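Side-chain contacts in ABC transporter, substrate binding protein (Mannopine) (Agrobacterium fabrum, PDB 5L9S), which probably captures the opine mannopine in the periplasm and delivers it to an ABC transporter, as a solute-binding protein: residues T49-V52 and N56-W59; R213-K218 and I224-D229. All blocks are in the same frame, centred on the assembly; numbering follows the deposited sequence.

Contact 1: residues T49-V52 and N56-W59; sequences TAMV and NVTW
Met51 reaches Trp59 through a side chain that leaves helix 41-53 nearly extended and then hooks: CG stands anti to the carbonyl carbon (chi1 -88°), chi2 is extended, and chi3 of 35° folds the methyl back toward the loop backbone. Trp59 likewise has CG anti to its carbonyl carbon, which presents a face of the indole to the sulfur. The result is a Met-aromatic contact: SD lies 4.2 Å from the centroid of the Trp59 five-membered ring and 16° off its normal, over one face. The two side chains cross at about a right angle. Beyond the sulfur, CE presses on the loop, 3.5 Å from Thr58 N and 3.8 Å from Trp59 CB. Val57 adds a branch on another side of the methyl, Met51 CE lying 4.1 Å from its CG1. Nearer the helix, Met51 CG sits 3.4 Å from Asn56 O, so the thioether chain is lined by backbone along much of its length. This is a helix-to-strand connection in the alpha/beta lobe of a periplasmic binding protein: after helix 41-53 the chain changes direction sharply and runs through 56-59 into strand 61-65. Trp59 is buried at the end of the loop, just before that strand, its indole also touching Lys44, Lys47 and Val48 of the same helix and Val6 and Ala8 of strand 4-9. Met51 and Val57 both lean on Val241, in the loop following strand 224-240, and Val57 touches Pro245 as well. Asn56 and Thr58 stay at the exposed margin.

Contact 2: residues R213-K218 and I224-D229; sequences RAKALK and IGWSYD
Lys218 and Trp226 meet through a cation-pi contact, with NZ 4.5 Å from the centroid of the six-membered ring and 24° off its normal. The aliphatic part of the lysine arrives first: Lys218 CD is 3.6 Å from Trp226 CH2, and the chain, largely extended until a bend at chi4, runs obliquely across the indole. NZ also comes within 3.5 Å of Ile224 O, long for a hydrogen bond. Ala214 packs against the same ring, its CB 3.7 Å from Trp226 CE3. Ile224 packs beside it. Its CG2 nears the helix backbone and Lys218 CB, while CD1 meets Leu217 CD1 at 3.9 Å, those two side chains crossing at about a right angle; Phe199 of helix 192-200 touches both. Helix 211-219 thus packs on the start of strand 224-240, the short-segment axes 8.3 Å apart and roughly antiparallel (149°), an alpha-on-beta layer of the binding-protein fold in which a short loop leads from helix to strand. Alternation along the strand puts Ile224 and Trp226 on the helix side, with Gly225 between them. In Trp226 a chi1 of 53° sets CG between backbone N and carbonyl carbon, placing the six-membered ring against Ala214 and Lys218. The indole is then fixed by NE1, which donates to Tyr228 OH at 3.0 Å, essentially in the ring plane. Leu112 of strand 103-116 and Leu211 touch both aromatic side chains. Further out, Gly225 and Ser227 bond by backbone to Tyr115 and Leu113. Ser227 OG accepts from Asp229 N, closing an ST turn.

How the contacts relate
Both contacts join a helix to the segment that follows it closely in the chain, yet they lie on opposite sides of the chain's centre, with centres 40 Å apart and nearest atoms about 23 Å apart. Contact 1 is a surface contact 26 Å from that centre, between a helix end and a loop; contact 2, at 16 Å, is partly buried and sets a helix on a strand. An aromatic indole serves each, facing a neutral sulfur in contact 1 and a lysine ammonium in contact 2. Strand 224-240 links them: it starts in contact 2, pairs with strand 61-65, and leads to Val241 beside contact 1.

Contact 1: residues T49-V52 and N56-W59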
# COMPACT_ATOMS: atom_id res chain seq x y z
N THR A 49 -3.67 3.73 -21.55
CA THR A 49 -3.38 2.84 -22.66
C THR A 49 -3.93 3.43 -23.98
O THR A 49 -3.16 3.64 -24.93
CB THR A 49 -3.85 1.40 -22.35
OG1 THR A 49 -3.37 1.02 -21.06
CG2 THR A 49 -3.39 0.40 -23.40
N ALA A 50 -5.25 3.76 -24.01
CA ALA A 50 -5.94 4.31 -25.18
C ALA A 50 -5.29 5.60 -25.70
O ALA A 50 -5.15 5.78 -26.92
CB ALA A 50 -7.40 4.57 -24.85
N MET A 51 -4.86 6.47 -24.78
CA MET A 51 -4.17 7.72 -25.08
C MET A 51 -2.81 7.45 -25.72
O MET A 51 -2.44 8.13 -26.66
CB MET A 51 -3.94 8.48 -23.78
CG MET A 51 -5.08 9.37 -23.40
SD MET A 51 -4.90 10.00 -21.71
CE MET A 51 -3.13 10.19 -21.59
N VAL A 52 -2.04 6.47 -25.16
CA VAL A 52 -0.72 6.08 -25.64
C VAL A 52 -0.79 5.48 -27.06
O VAL A 52 0.03 5.86 -27.89
CB VAL A 52 0.05 5.20 -24.62
CG1 VAL A 52 1.28 4.55 -25.25
CG2 VAL A 52 0.45 6.02 -23.38
N ASN A 56 -2.69 11.35 -28.95
CA ASN A 56 -3.39 12.27 -28.07
C ASN A 56 -3.32 11.96 -26.55
O ASN A 56 -4.30 11.52 -25.91
CB ASN A 56 -4.84 12.44 -28.54
CG ASN A 56 -5.50 13.72 -28.07
OD1 ASN A 56 -6.71 13.92 -28.26
ND2 ASN A 56 -4.74 14.63 -27.45
N VAL A 57 -2.18 12.33 -25.97
CA VAL A 57 -1.91 12.22 -24.55
C VAL A 57 -2.48 13.47 -23.89
O VAL A 57 -2.00 14.57 -24.13
CB VAL A 57 -0.40 12.04 -24.23
CG1 VAL A 57 0.01 10.58 -24.27
CG2 VAL A 57 0.47 12.88 -25.17
N THR A 58 -3.53 13.29 -23.07
CA THR A 58 -4.13 14.40 -22.36
C THR A 58 -3.50 14.56 -20.99
O THR A 58 -3.22 15.68 -20.58
CB THR A 58 -5.65 14.27 -22.36
OG1 THR A 58 -6.12 14.31 -23.71
CG2 THR A 58 -6.35 15.39 -21.56
N TRP A 59 -3.20 13.43 -20.33
CA TRP A 59 -2.67 13.32 -18.97
C TRP A 59 -1.14 13.28 -18.91
O TRP A 59 -0.50 12.74 -19.81
CB TRP A 59 -3.24 12.09 -18.27
CG TRP A 59 -4.73 11.96 -18.17
CD1 TRP A 59 -5.67 12.88 -18.54
CD2 TRP A 59 -5.45 10.84 -17.65
NE1 TRP A 59 -6.93 12.39 -18.30
CE2 TRP A 59 -6.83 11.14 -17.74
CE3 TRP A 59 -5.06 9.59 -17.11
CZ2 TRP A 59 -7.82 10.24 -17.33
CZ3 TRP A 59 -6.04 8.71 -16.67
CH2 TRP A 59 -7.40 9.04 -16.77

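Contact 2: residues R213-K218 and I224-D229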
# COMPACT_ATOMS: atom_id res chain seq x y z
N ARG A 213 -8.66 0.30 8.56
CA ARG A 213 -9.88 -0.25 9.15
C ARG A 213 -9.70 -0.59 10.64
O ARG A 213 -10.66 -0.45 11.40
CB ARG A 213 -10.45 -1.45 8.33
CG ARG A 213 -10.63 -1.23 6.82
CD ARG A 213 -11.19 0.13 6.41
NE ARG A 213 -12.66 0.16 6.36
CZ ARG A 213 -13.39 0.18 5.25
NH1 ARG A 213 -14.71 0.24 5.32
NH2 ARG A 213 -12.80 0.22 4.06
N ALA A 214 -8.48 -0.99 11.08
CA ALA A 214 -8.17 -1.26 12.48
C ALA A 214 -8.19 0.04 13.28
O ALA A 214 -8.71 0.06 14.39
CB ALA A 214 -6.81 -1.93 12.59
N LYS A 215 -7.64 1.13 12.70
CA LYS A 215 -7.62 2.49 13.25
C LYS A 215 -9.02 2.99 13.49
O LYS A 215 -9.27 3.59 14.54
CB LYS A 215 -6.97 3.44 12.23
CG LYS A 215 -5.55 3.79 12.52
CD LYS A 215 -5.16 5.04 11.73
CE LYS A 215 -3.69 5.12 11.44
NZ LYS A 215 -3.21 4.15 10.42
N ALA A 216 -9.92 2.78 12.51
CA ALA A 216 -11.34 3.19 12.55
C ALA A 216 -12.07 2.48 13.66
O ALA A 216 -12.82 3.13 14.37
CB ALA A 216 -12.01 2.93 11.21
N LEU A 217 -11.79 1.17 13.89
CA LEU A 217 -12.39 0.39 14.98
C LEU A 217 -11.96 0.89 16.35
O LEU A 217 -12.81 0.96 17.25
CB LEU A 217 -12.11 -1.12 14.84
CG LEU A 217 -12.93 -1.86 13.76
CD1 LEU A 217 -12.16 -3.09 13.24
CD2 LEU A 217 -14.33 -2.23 14.29
N LYS A 218 -10.66 1.24 16.52
CA LYS A 218 -10.09 1.77 17.76
C LYS A 218 -10.71 3.12 18.07
O LYS A 218 -11.00 3.40 19.22
CB LYS A 218 -8.55 1.89 17.68
CG LYS A 218 -7.86 2.05 19.05
CD LYS A 218 -6.36 1.90 18.99
CE LYS A 218 -5.76 1.36 20.27
NZ LYS A 218 -4.59 0.49 20.01
N ILE A 224 -9.41 -3.24 20.21
CA ILE A 224 -8.57 -3.77 19.15
C ILE A 224 -7.13 -3.30 19.30
O ILE A 224 -6.87 -2.16 19.68
CB ILE A 224 -9.16 -3.41 17.73
CG1 ILE A 224 -8.44 -4.21 16.59
CG2 ILE A 224 -9.19 -1.90 17.45
CD1 ILE A 224 -9.04 -4.15 15.24
N GLY A 225 -6.23 -4.20 18.96
CA GLY A 225 -4.80 -3.95 18.91
C GLY A 225 -4.25 -4.46 17.59
O GLY A 225 -4.94 -5.13 16.84
N TRP A 226 -2.99 -4.14 17.31
CA TRP A 226 -2.34 -4.65 16.11
C TRP A 226 -0.86 -4.74 16.32
O TRP A 226 -0.33 -4.15 17.28
CB TRP A 226 -2.70 -3.83 14.85
CG TRP A 226 -2.48 -2.36 14.98
CD1 TRP A 226 -1.32 -1.67 14.79
CD2 TRP A 226 -3.47 -1.38 15.32
NE1 TRP A 226 -1.52 -0.32 15.01
CE2 TRP A 226 -2.83 -0.12 15.33
CE3 TRP A 226 -4.83 -1.45 15.64
CZ2 TRP A 226 -3.52 1.06 15.60
CZ3 TRP A 226 -5.51 -0.29 15.95
CH2 TRP A 226 -4.85 0.95 15.92
N SER A 227 -0.19 -5.51 15.45
CA SER A 227 1.25 -5.67 15.49
C SER A 227 1.91 -5.31 14.15
O SER A 227 1.39 -5.68 13.10
CB SER A 227 1.60 -7.09 15.92
OG SER A 227 2.99 -7.28 15.77
N TYR A 228 3.06 -4.60 14.18
CA TYR A 228 3.82 -4.24 12.96
C TYR A 228 4.80 -5.31 12.54
O TYR A 228 5.44 -5.15 11.51
CB TYR A 228 4.53 -2.87 13.07
CG TYR A 228 3.59 -1.74 13.39
CD1 TYR A 228 2.56 -1.38 12.52
CD2 TYR A 228 3.71 -1.02 14.57
CE1 TYR A 228 1.65 -0.37 12.84
CE2 TYR A 228 2.81 -0.02 14.91
CZ TYR A 228 1.79 0.30 14.04
OH TYR A 228 0.91 1.30 14.39
N ASP A 229 4.93 -6.40 13.32
CA ASP A 229 5.82 -7.51 13.02
C ASP A 229 5.25 -8.28 11.82
O ASP A 229 4.12 -8.81 11.87
CB ASP A 229 5.96 -8.43 14.25
CG ASP A 229 7.14 -9.35 14.19
OD1 ASP A 229 6.99 -10.47 13.64
OD2 ASP A 229 8.20 -9.01 14.78